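Local atomic coordinates of agglutinin alpha chain (Artocarpus integer, PDB entry 4R6R), a protein that binds D-galactose and the T-antigen disaccharide Gal-beta1,3-GalNAc as a plant lectin, selectively recognises human IgA-1 and stimulates T and B cells. Residues L106-K117 with D125-L133. Residues are numbered along the deposited sequence; the frame is centred on the assembly and turned at random.
With 147 (4-nitrophenyl beta-D-galactopyranoside), chain I.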
loop_
_atom_site.group_PDB
_atom_site.type_symbol
_atom_site.label_atom_id
_atom_site.label_comp_id
_atom_site.label_asym_id
_atom_site.label_seq_id
_atom_site.Cartn_x
_atom_site.Cartn_y
_atom_site.Cartn_z
ATOM N N LEU A 106 -2.616 19.040 7.480
ATOM C CA LEU A 106 -2.279 17.817 6.732
ATOM C C LEU A 106 -3.028 17.917 5.422
ATOM O O LEU A 106 -4.159 17.469 5.335
ATOM C CB LEU A 106 -2.680 16.562 7.540
ATOM C CG LEU A 106 -2.174 15.178 7.052
ATOM C CD1 LEU A 106 -2.845 14.561 5.862
ATOM C CD2 LEU A 106 -0.666 15.135 6.857
ATOM N N PRO A 107 -2.400 18.459 4.367
ATOM C CA PRO A 107 -2.910 18.419 2.981
ATOM C C PRO A 107 -2.487 17.080 2.355
ATOM O O PRO A 107 -1.442 16.515 2.710
ATOM C CB PRO A 107 -2.198 19.570 2.278
ATOM C CG PRO A 107 -1.210 20.073 3.239
ATOM C CD PRO A 107 -1.102 19.165 4.424
ATOM N N ILE A 108 -3.374 16.534 1.549
ATOM C CA ILE A 108 -3.120 15.240 0.862
ATOM C C ILE A 108 -3.129 15.478 -0.646
ATOM O O ILE A 108 -4.095 15.964 -1.218
ATOM C CB ILE A 108 -4.174 14.191 1.250
ATOM C CG1 ILE A 108 -4.144 13.983 2.778
ATOM C CG2 ILE A 108 -3.895 12.878 0.493
ATOM C CD1 ILE A 108 -5.374 13.334 3.310
ATOM N N GLU A 109 -2.011 15.189 -1.314
ATOM C CA GLU A 109 -1.977 15.206 -2.772
ATOM C C GLU A 109 -2.446 13.910 -3.376
ATOM O O GLU A 109 -3.070 13.923 -4.483
ATOM C CB GLU A 109 -0.522 15.417 -3.216
ATOM C CG GLU A 109 0.012 16.791 -2.974
ATOM C CD GLU A 109 1.218 17.078 -3.903
ATOM O OE1 GLU A 109 2.009 17.884 -3.499
ATOM O OE2 GLU A 109 1.330 16.529 -5.038
ATOM N N ASN A 110 -2.159 12.795 -2.710
ATOM C CA ASN A 110 -2.637 11.514 -3.184
ATOM C C ASN A 110 -2.845 10.597 -2.044
ATOM O O ASN A 110 -2.002 10.421 -1.140
ATOM C CB ASN A 110 -1.603 10.895 -4.169
ATOM C CG ASN A 110 -2.218 9.775 -4.991
ATOM O OD1 ASN A 110 -3.273 9.934 -5.588
ATOM N ND2 ASN A 110 -1.580 8.641 -5.007
ATOM N N GLY A 111 -4.063 10.026 -2.020
ATOM C CA GLY A 111 -4.395 9.126 -0.933
ATOM C C GLY A 111 -5.646 9.641 -0.222
ATOM O O GLY A 111 -6.205 10.674 -0.565
ATOM N N LEU A 112 -6.057 8.861 0.814
ATOM C CA LEU A 112 -7.319 9.062 1.501
ATOM C C LEU A 112 -7.083 8.867 3.024
ATOM O O LEU A 112 -6.340 7.967 3.493
ATOM C CB LEU A 112 -8.374 8.004 1.103
ATOM C CG LEU A 112 -8.827 8.129 -0.352
ATOM C CD1 LEU A 112 -9.525 6.828 -0.662
ATOM C CD2 LEU A 112 -9.720 9.339 -0.564
ATOM N N ILE A 113 -7.831 9.686 3.816
ATOM C CA ILE A 113 -7.941 9.440 5.249
ATOM C C ILE A 113 -8.955 8.315 5.418
ATOM O O ILE A 113 -10.056 8.388 4.896
ATOM C CB ILE A 113 -8.504 10.703 5.925
ATOM C CG1 ILE A 113 -7.536 11.847 5.752
ATOM C CG2 ILE A 113 -8.652 10.420 7.441
ATOM C CD1 ILE A 113 -8.115 13.255 6.035
ATOM N N VAL A 114 -8.551 7.290 6.146
ATOM C CA VAL A 114 -9.379 6.080 6.358
ATOM C C VAL A 114 -9.630 5.716 7.800
ATOM O O VAL A 114 -10.219 4.665 8.078
ATOM C CB VAL A 114 -8.851 4.866 5.553
ATOM C CG1 VAL A 114 -8.958 5.152 4.017
ATOM C CG2 VAL A 114 -7.429 4.513 5.992
ATOM N N GLY A 115 -9.232 6.581 8.757
ATOM C CA GLY A 115 -9.381 6.241 10.149
ATOM C C GLY A 115 -8.859 7.352 10.991
ATOM O O GLY A 115 -7.989 8.133 10.579
ATOM N N PHE A 116 -9.407 7.430 12.209
ATOM C CA PHE A 116 -8.965 8.396 13.241
ATOM C C PHE A 116 -8.682 7.665 14.542
ATOM O O PHE A 116 -9.346 6.684 14.872
ATOM C CB PHE A 116 -10.022 9.468 13.500
ATOM C CG PHE A 116 -10.231 10.431 12.379
ATOM C CD1 PHE A 116 -11.163 10.159 11.350
ATOM C CD2 PHE A 116 -9.544 11.630 12.313
ATOM C CE1 PHE A 116 -11.401 11.028 10.257
ATOM C CE2 PHE A 116 -9.803 12.525 11.227
ATOM C CZ PHE A 116 -10.713 12.250 10.188
ATOM N N LYS A 117 -7.726 8.193 15.288
ATOM C CA LYS A 117 -7.498 7.753 16.659
ATOM C C LYS A 117 -7.104 9.028 17.405
ATOM O O LYS A 117 -6.712 10.054 16.802
ATOM C CB LYS A 117 -6.408 6.667 16.789
ATOM C CG LYS A 117 -5.085 7.092 16.110
ATOM C CD LYS A 117 -4.010 6.000 16.031
ATOM C CE LYS A 117 -3.578 5.620 17.424
ATOM N NZ LYS A 117 -2.739 6.693 18.032
ATOM N N ASP A 125 -7.852 16.082 22.885
ATOM C CA ASP A 125 -6.473 16.330 23.294
ATOM C C ASP A 125 -5.512 16.236 22.138
ATOM O O ASP A 125 -4.633 17.057 22.010
ATOM C CB ASP A 125 -6.034 15.301 24.359
ATOM C CG ASP A 125 -6.953 15.288 25.604
ATOM O OD1 ASP A 125 -7.122 16.401 26.151
ATOM O OD2 ASP A 125 -7.516 14.214 25.955
ATOM N N TYR A 126 -5.713 15.206 21.290
ATOM C CA TYR A 126 -4.783 14.997 20.188
ATOM C C TYR A 126 -5.521 14.020 19.303
ATOM O O TYR A 126 -6.448 13.312 19.735
ATOM C CB TYR A 126 -3.357 14.482 20.644
ATOM C CG TYR A 126 -3.370 13.203 21.378
ATOM C CD1 TYR A 126 -3.540 11.974 20.726
ATOM C CD2 TYR A 126 -3.181 13.190 22.792
ATOM C CE1 TYR A 126 -3.592 10.783 21.444
ATOM C CE2 TYR A 126 -3.222 12.006 23.513
ATOM C CZ TYR A 126 -3.414 10.811 22.852
ATOM O OH TYR A 126 -3.439 9.645 23.594
ATOM N N PHE A 127 -5.020 13.936 18.060
ATOM C CA PHE A 127 -5.513 12.893 17.149
ATOM C C PHE A 127 -4.480 12.597 16.087
ATOM O O PHE A 127 -3.528 13.379 15.879
ATOM C CB PHE A 127 -6.844 13.307 16.468
ATOM C CG PHE A 127 -6.683 14.330 15.368
ATOM C CD1 PHE A 127 -6.450 15.665 15.649
ATOM C CD2 PHE A 127 -6.729 13.980 14.017
ATOM C CE1 PHE A 127 -6.229 16.604 14.631
ATOM C CE2 PHE A 127 -6.602 14.922 13.020
ATOM C CZ PHE A 127 -6.293 16.246 13.285
ATOM N N SER A 128 -4.641 11.396 15.514
ATOM C CA SER A 128 -3.849 10.968 14.361
ATOM C C SER A 128 -4.799 10.438 13.303
ATOM O O SER A 128 -5.966 10.137 13.584
ATOM C CB SER A 128 -2.884 9.893 14.752
ATOM O OG SER A 128 -1.993 10.349 15.795
ATOM N N MET A 129 -4.294 10.263 12.068
ATOM C CA MET A 129 -5.094 9.803 10.944
ATOM C C MET A 129 -4.390 8.629 10.239
ATOM O O MET A 129 -3.168 8.656 10.008
ATOM C CB MET A 129 -5.303 10.914 9.970
ATOM C CG MET A 129 -6.153 12.049 10.603
ATOM S SD MET A 129 -6.566 13.367 9.485
ATOM C CE MET A 129 -5.007 14.204 9.342
ATOM N N TYR A 130 -5.175 7.607 9.954
ATOM C CA TYR A 130 -4.737 6.509 9.102
ATOM C C TYR A 130 -4.919 6.978 7.702
ATOM O O TYR A 130 -5.943 7.562 7.336
ATOM C CB TYR A 130 -5.714 5.347 9.256
ATOM C CG TYR A 130 -5.587 4.654 10.590
ATOM C CD1 TYR A 130 -6.233 5.168 11.773
ATOM C CD2 TYR A 130 -4.925 3.436 10.721
ATOM C CE1 TYR A 130 -6.165 4.493 13.007
ATOM C CE2 TYR A 130 -4.885 2.738 11.928
ATOM C CZ TYR A 130 -5.521 3.262 13.080
ATOM O OH TYR A 130 -5.448 2.557 14.229
ATOM N N LEU A 131 -3.874 6.751 6.845
ATOM C CA LEU A 131 -3.946 7.114 5.400
ATOM C C LEU A 131 -3.728 5.867 4.555
ATOM O O LEU A 131 -2.919 4.968 4.936
ATOM C CB LEU A 131 -2.788 8.062 5.006
ATOM C CG LEU A 131 -2.734 9.362 5.828
ATOM C CD1 LEU A 131 -1.509 10.214 5.399
ATOM C CD2 LEU A 131 -4.015 10.148 5.665
ATOM N N SER A 132 -4.446 5.851 3.413
ATOM C CA SER A 132 -4.286 4.736 2.475
ATOM C C SER A 132 -4.528 5.210 1.071
ATOM O O SER A 132 -5.162 6.221 0.835
ATOM C CB SER A 132 -5.257 3.620 2.900
ATOM O OG SER A 132 -4.968 2.419 2.104
ATOM N N LEU A 133 -4.108 4.395 0.111
ATOM C CA LEU A 133 -4.584 4.566 -1.233
ATOM C C LEU A 133 -5.839 3.721 -1.138
ATOM O O LEU A 133 -6.149 3.066 -0.115
ATOM C CB LEU A 133 -3.569 3.931 -2.211
ATOM C CG LEU A 133 -2.161 4.562 -2.239
ATOM C CD1 LEU A 133 -1.230 3.664 -3.074
ATOM C CD2 LEU A 133 -2.222 5.958 -2.795
ATOM O OXT LEU A 133 -6.563 3.766 -2.050
HETATM C C1 147 I . -8.973 16.350 31.642
HETATM C C2 147 I . -8.001 15.138 31.616
HETATM O O2 147 I . -7.670 14.637 32.942
HETATM C C3 147 I . -6.698 15.483 30.873
HETATM O O3 147 I . -5.943 14.264 30.710
HETATM C C4 147 I . -7.064 16.130 29.460
HETATM O O4 147 I . -7.689 15.079 28.753
HETATM C C5 147 I . -8.098 17.332 29.681
HETATM C C6 147 I . -8.286 18.267 28.464
HETATM O O6 147 I . -9.146 17.693 27.457
HETATM O O5 147 I . -9.335 16.849 30.268
HETATM O O1 147 I . -10.100 15.960 32.467
HETATM O O HOH W 1 -3.391 9.801 18.156
#
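Leu-112 and Ser-132 exchange two backbone hydrogen bonds, N to O 2.8 Å each way, and Lys-117 and Ser-128 repeat that pairing further along the antiparallel hairpin. Between them the register slips by one residue, a beta bulge: Val-114 N donates to Tyr-130 O at 2.9 Å, whereas Tyr-130 N returns to Gly-115 O from above the carbonyl plane. Gly-115 N, buried here, finds no partner in the model.

The apolar face centres on Met-129. Its CG lies 3.7 Å from Phe-116 CE2, the two side chains running alongside, and SD makes an oblique Met-aromatic contact with that ring. A bend at chi3 (-74°) swings CE round to Leu-106, which it meets tip to tip, CE to CG 3.8 Å. Ile-113 touches the sulfur through CD1 and Leu-131 CD2 through CG1, in the prism interior, where strands 65-75 and 11-19 pack against this layer.

On the other, mixed face, Tyr-130 brings the edge of its ring to Gly-115, CD1 to C 3.5 Å, while its hydroxyl bonds Asp-5. At one end a water joins Lys-117 NZ to Ser-128 OG, both also held by Glu-109 of a second subunit.

Asp-125 OD1 accepts the galactoside O6 hydroxyl at 2.7 Å, and OD2 is hydrogen-bonded to Ser-119 OG. The paired backbone and apolar face of this beta-prism hairpin thus hold the strand that carries the sugar-binding carboxylate.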